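Local coordinates for methylmalonate-semialdehyde dehydrogenase (PDB 4ZZ7), which catalyses the NAD-dependent, acylating oxidation of methylmalonate semialdehyde, probably yielding propionyl-CoA as in related enzymes, at residues T348-G353 with L371-T376; V292-G297 with V393-T398. All blocks are in the same frame, centred on the assembly; numbering follows the deposited sequence.

Contact 1. Residues T348-G353 with L371-T376; sequences TIVVDG and LIDHVT
A classic beta bulge in an antiparallel strand pair sets both Val350 and Val351 opposite Leu371. On the far side of the bulge, Val351 N-H reaches Leu371 O at 3.2 Å. Leu371 N-H returns to Val351 O at 3.0 Å. Beyond the extra residue the ladder resumes at Thr348 and Asp373, where Asp373 N donates to Thr348 O (2.7 Å) and Thr348 N to Asp373 O (2.9 Å). Ile349, between Thr348 and Val350, is the centre of an inverse gamma turn.

Strand 348-351 closes the outer edge of the large mixed sheet, antiparallel to 370-373, which runs parallel to 390-396. That sheet probably belongs to the catalytic domain of the aldehyde dehydrogenase fold, here away from the NAD site. Thr348, Val351, Leu371 and Asp373 share one face, where helix 296-308 packs on Leu371 and Asp373. Val350 points toward strand 370-373 and packs on Val301 and Thr305 of the same helix. With its CG1 anti to the backbone N (chi1 179°), it leaves CG2 to rest on Asp373 CB at 3.5 Å, while Val351 CG2 lies against Leu371 CB. On the reverse face Ile349 and Ile372 run side by side, CD1 of the first meeting CG1 of the second at 3.8 Å beneath helix 329-344.

The polar end belongs to His374. Its ND1 pairs with Thr348 OG1 at 2.9 Å, the hydroxyl standing at the ring edge near its plane; either atom could donate. Asp373 OD2 sits 3.3 Å above one face of that imidazole, offset toward the rim, while Asp373 OD1 takes a salt bridge from Arg395 NE.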
loop_
_atom_site.group_PDB
_atom_site.type_symbol
_atom_site.label_atom_id
_atom_site.label_comp_id
_atom_site.label_asym_id
_atom_site.label_seq_id
_atom_site.Cartn_x
_atom_site.Cartn_y
_atom_site.Cartn_z
ATOM N N THR A 348 27.158 9.176 -42.151
ATOM C CA THR A 348 28.016 10.369 -42.069
ATOM C C THR A 348 28.719 10.458 -40.690
ATOM O O THR A 348 28.060 10.524 -39.641
ATOM C CB THR A 348 27.191 11.674 -42.292
ATOM O OG1 THR A 348 26.315 11.542 -43.422
ATOM C CG2 THR A 348 28.106 12.885 -42.489
ATOM N N ILE A 349 30.051 10.455 -40.689
ATOM C CA ILE A 349 30.817 10.572 -39.445
ATOM C C ILE A 349 31.078 12.052 -39.175
ATOM O O ILE A 349 32.182 12.553 -39.361
ATOM C CB ILE A 349 32.135 9.763 -39.482
ATOM C CG1 ILE A 349 31.870 8.273 -39.758
ATOM C CG2 ILE A 349 32.918 9.909 -38.174
ATOM C CD1 ILE A 349 30.983 7.563 -38.745
ATOM N N VAL A 350 30.042 12.730 -38.689
ATOM C CA VAL A 350 30.067 14.186 -38.443
ATOM C C VAL A 350 31.172 14.624 -37.493
ATOM O O VAL A 350 31.815 15.624 -37.751
ATOM C CB VAL A 350 28.731 14.706 -37.863
ATOM C CG1 VAL A 350 28.794 16.209 -37.597
ATOM C CG2 VAL A 350 27.574 14.412 -38.802
ATOM N N VAL A 351 31.350 13.912 -36.384
ATOM C CA VAL A 351 32.456 14.175 -35.452
ATOM C C VAL A 351 33.208 12.876 -35.209
ATOM O O VAL A 351 32.608 11.904 -34.756
ATOM C CB VAL A 351 31.969 14.749 -34.102
ATOM C CG1 VAL A 351 33.151 15.174 -33.240
ATOM C CG2 VAL A 351 31.058 15.947 -34.314
ATOM N N ASP A 352 34.506 12.851 -35.517
ATOM C CA ASP A 352 35.284 11.607 -35.490
ATOM C C ASP A 352 36.115 11.602 -34.217
ATOM O O ASP A 352 36.877 12.539 -33.960
ATOM C CB ASP A 352 36.166 11.498 -36.739
ATOM C CG ASP A 352 36.686 10.105 -36.986
ATOM O OD1 ASP A 352 36.528 9.185 -36.187
ATOM O OD2 ASP A 352 37.285 9.902 -38.030
ATOM N N GLY A 353 35.932 10.553 -33.422
ATOM C CA GLY A 353 36.727 10.326 -32.234
ATOM C C GLY A 353 37.425 8.983 -32.252
ATOM O O GLY A 353 37.755 8.476 -31.189
ATOM N N LEU A 371 29.964 11.615 -33.277
ATOM C CA LEU A 371 28.595 11.825 -33.753
ATOM C C LEU A 371 28.473 11.177 -35.116
ATOM O O LEU A 371 29.291 11.459 -35.987
ATOM C CB LEU A 371 28.306 13.305 -33.887
ATOM C CG LEU A 371 26.868 13.742 -33.634
ATOM C CD1 LEU A 371 26.709 15.220 -33.931
ATOM C CD2 LEU A 371 25.887 12.968 -34.485
ATOM N N ILE A 372 27.483 10.299 -35.295
ATOM C CA ILE A 372 27.187 9.679 -36.604
ATOM C C ILE A 372 25.829 10.211 -37.064
ATOM O O ILE A 372 24.926 10.332 -36.254
ATOM C CB ILE A 372 27.176 8.146 -36.526
ATOM C CG1 ILE A 372 28.492 7.652 -35.927
ATOM C CG2 ILE A 372 27.016 7.571 -37.913
ATOM C CD1 ILE A 372 28.577 6.155 -35.704
ATOM N N ASP A 373 25.684 10.556 -38.340
ATOM C CA ASP A 373 24.421 11.121 -38.858
ATOM C C ASP A 373 23.959 10.246 -40.023
ATOM O O ASP A 373 24.744 9.467 -40.578
ATOM C CB ASP A 373 24.615 12.607 -39.251
ATOM C CG ASP A 373 23.281 13.380 -39.532
ATOM O OD1 ASP A 373 22.165 12.922 -39.213
ATOM O OD2 ASP A 373 23.361 14.488 -40.102
ATOM N N HIS A 374 22.665 10.328 -40.339
ATOM C CA HIS A 374 22.034 9.550 -41.434
ATOM C C HIS A 374 22.199 8.041 -41.250
ATOM O O HIS A 374 22.598 7.328 -42.180
ATOM C CB HIS A 374 22.569 9.982 -42.809
ATOM C CG HIS A 374 22.472 11.454 -43.046
ATOM N ND1 HIS A 374 23.579 12.276 -43.083
ATOM C CD2 HIS A 374 21.397 12.259 -43.218
ATOM C CE1 HIS A 374 23.191 13.524 -43.285
ATOM N NE2 HIS A 374 21.871 13.542 -43.363
ATOM N N VAL A 375 21.892 7.565 -40.043
ATOM C CA VAL A 375 21.994 6.138 -39.747
ATOM C C VAL A 375 20.635 5.548 -40.051
ATOM O O VAL A 375 19.618 6.256 -39.978
ATOM C CB VAL A 375 22.460 5.812 -38.296
ATOM C CG1 VAL A 375 23.542 6.768 -37.825
ATOM C CG2 VAL A 375 21.310 5.830 -37.321
ATOM N N THR A 376 20.627 4.263 -40.390
ATOM C CA THR A 376 19.393 3.589 -40.805
ATOM C C THR A 376 19.171 2.295 -40.019
ATOM O O THR A 376 20.137 1.727 -39.499
ATOM C CB THR A 376 19.373 3.302 -42.334
ATOM O OG1 THR A 376 20.496 2.487 -42.713
ATOM C CG2 THR A 376 19.361 4.616 -43.145
#

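Contact 2. Residues V292-G297 with V393-T398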
loop_
_atom_site.group_PDB
_atom_site.type_symbol
_atom_site.label_atom_id
_atom_site.label_comp_id
_atom_site.label_asym_id
_atom_site.label_seq_id
_atom_site.Cartn_x
_atom_site.Cartn_y
_atom_site.Cartn_z
ATOM N N VAL A 292 12.603 13.943 -35.628
ATOM C CA VAL A 292 11.376 13.898 -36.432
ATOM C C VAL A 292 11.298 15.189 -37.264
ATOM O O VAL A 292 11.029 16.277 -36.746
ATOM C CB VAL A 292 10.086 13.566 -35.602
ATOM C CG1 VAL A 292 10.112 14.186 -34.226
ATOM C CG2 VAL A 292 8.812 13.975 -36.334
ATOM N N GLY A 293 11.542 15.036 -38.565
ATOM C CA GLY A 293 11.699 16.155 -39.491
ATOM C C GLY A 293 13.141 16.603 -39.531
ATOM O O GLY A 293 13.964 16.138 -38.730
ATOM N N ASP A 294 13.450 17.512 -40.453
ATOM C CA ASP A 294 14.799 18.060 -40.528
ATOM C C ASP A 294 14.904 19.345 -41.324
ATOM O O ASP A 294 15.260 19.279 -42.506
ATOM C CB ASP A 294 15.770 17.001 -41.108
ATOM C CG ASP A 294 15.243 16.272 -42.374
ATOM O OD1 ASP A 294 14.269 16.729 -42.985
ATOM O OD2 ASP A 294 15.829 15.244 -42.769
ATOM N N ALA A 295 14.622 20.529 -40.769
ATOM C CA ALA A 295 14.093 20.825 -39.437
ATOM C C ALA A 295 14.989 20.353 -38.299
ATOM O O ALA A 295 16.182 20.633 -38.295
ATOM C CB ALA A 295 12.643 20.350 -39.317
ATOM N N ALA A 296 14.425 19.615 -37.353
ATOM C CA ALA A 296 15.074 19.279 -36.087
ATOM C C ALA A 296 16.332 18.423 -36.227
ATOM O O ALA A 296 17.250 18.544 -35.422
ATOM C CB ALA A 296 14.072 18.567 -35.193
ATOM N N GLY A 297 16.352 17.531 -37.214
ATOM C CA GLY A 297 17.557 16.794 -37.549
ATOM C C GLY A 297 18.742 17.724 -37.724
ATOM O O GLY A 297 19.766 17.555 -37.054
ATOM N N VAL A 393 22.202 9.532 -34.939
ATOM C CA VAL A 393 20.956 10.306 -35.166
ATOM C C VAL A 393 20.236 9.815 -36.415
ATOM O O VAL A 393 20.788 9.849 -37.506
ATOM C CB VAL A 393 21.175 11.837 -35.179
ATOM C CG1 VAL A 393 22.547 12.161 -35.691
ATOM C CG2 VAL A 393 20.124 12.579 -35.990
ATOM N N VAL A 394 19.018 9.328 -36.205
ATOM C CA VAL A 394 18.143 8.878 -37.258
ATOM C C VAL A 394 17.163 10.008 -37.544
ATOM O O VAL A 394 16.769 10.751 -36.643
ATOM C CB VAL A 394 17.345 7.620 -36.836
ATOM C CG1 VAL A 394 16.348 7.191 -37.918
ATOM C CG2 VAL A 394 18.287 6.468 -36.512
ATOM N N ARG A 395 16.778 10.114 -38.813
ATOM C CA ARG A 395 15.788 11.075 -39.262
ATOM C C ARG A 395 14.543 10.289 -39.679
ATOM O O ARG A 395 14.654 9.215 -40.265
ATOM C CB ARG A 395 16.377 11.928 -40.394
ATOM C CG ARG A 395 17.530 12.826 -39.923
ATOM C CD ARG A 395 18.584 13.094 -40.995
ATOM N NE ARG A 395 19.675 13.945 -40.505
ATOM C CZ ARG A 395 19.613 15.273 -40.376
ATOM N NH1 ARG A 395 20.662 15.955 -39.922
ATOM N NH2 ARG A 395 18.523 15.932 -40.705
ATOM N N VAL A 396 13.374 10.787 -39.295
ATOM C CA VAL A 396 12.081 10.209 -39.678
ATOM C C VAL A 396 11.050 11.331 -39.949
ATOM O O VAL A 396 11.224 12.499 -39.573
ATOM C CB VAL A 396 11.486 9.207 -38.629
ATOM C CG1 VAL A 396 12.371 7.992 -38.412
ATOM C CG2 VAL A 396 11.223 9.887 -37.299
ATOM N N ALA A 397 9.959 10.943 -40.595
ATOM C CA ALA A 397 8.953 11.887 -41.047
ATOM C C ALA A 397 8.113 12.363 -39.870
ATOM O O ALA A 397 7.966 13.555 -39.652
ATOM C CB ALA A 397 8.073 11.237 -42.107
ATOM N N THR A 398 7.580 11.407 -39.114
ATOM C CA THR A 398 6.569 11.680 -38.088
ATOM C C THR A 398 6.859 10.991 -36.759
ATOM O O THR A 398 7.676 10.076 -36.680
ATOM C CB THR A 398 5.153 11.283 -38.575
ATOM O OG1 THR A 398 4.221 11.454 -37.516
ATOM C CG2 THR A 398 5.068 9.840 -39.002
#
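Arg395 reaches across from its strand to Asp294 and Gly297 as the chain swings from strand 286-292 into helix 296-308. Its side chain bends at chi2 (149°), which carries the guanidinium back over the start of that helix. One face of the group lies on Gly297, with CZ 3.8 Å from Gly297 CA, and the absence of a side chain there lets the flat group settle directly on the backbone. Asp294 comes in at the guanidinium edge with its CB near the plane. The two side chains cross at about a right angle, their planar ends 37° apart, and the salt bridge from Arg395 NH2 to Asp294 OD2 is a weak one at 3.5 Å. NH2 has a stronger partner in Asp298, one residue further along the helix.

Val396 carries the backbone link. Its carbonyl O receives the Gly293 N-H, with N and O 2.7 Å apart, and also faces Val292 CA at 3.4 Å. This is the last parallel bridge between strands 286-292 and 390-396, with Val292 CB and Val396 CG2 4.2 Å apart on the same face. Just past the strand end, Ala397 O lies 3.4 Å from Val292 CG2. That methyl, anti to its own backbone N, also lies against the backbone of Thr398, the N-cap residue of helix 399-408.

Two strand-to-helix turns thus sit side by side, as in alternating beta-alpha folds, probably in the enzyme's catalytic domain but away from NAD. The charge of Arg395 beside the amino end of helix 296-308 is probably balanced by Asp298 and Asp373, with Asp294 a weaker third partner.

Both contacts belong to the same large sheet, their centres 15 Å apart, and strands 370-373 and 390-396 are direct neighbours in it. Contact 1 is the antiparallel outer edge, a ladder of several backbone bonds; Leu371, Ile372 and Asp373 are buried and His374 exposed. Contact 2 marks where two parallel strands end, with a single backbone bond, and a charged side chain, Arg395, reaching across to the turn into helix 296-308; Val292 and Gly297 are buried, Asp294 exposed. They join through Ile372 O and Val393 N, 3.1 Å apart, Val375 packing on Val394, and the Asp373-Arg395 salt bridge. Helix 296-308, which starts in contact 2, also packs on contact 1 through Val301, Thr305 and Met308.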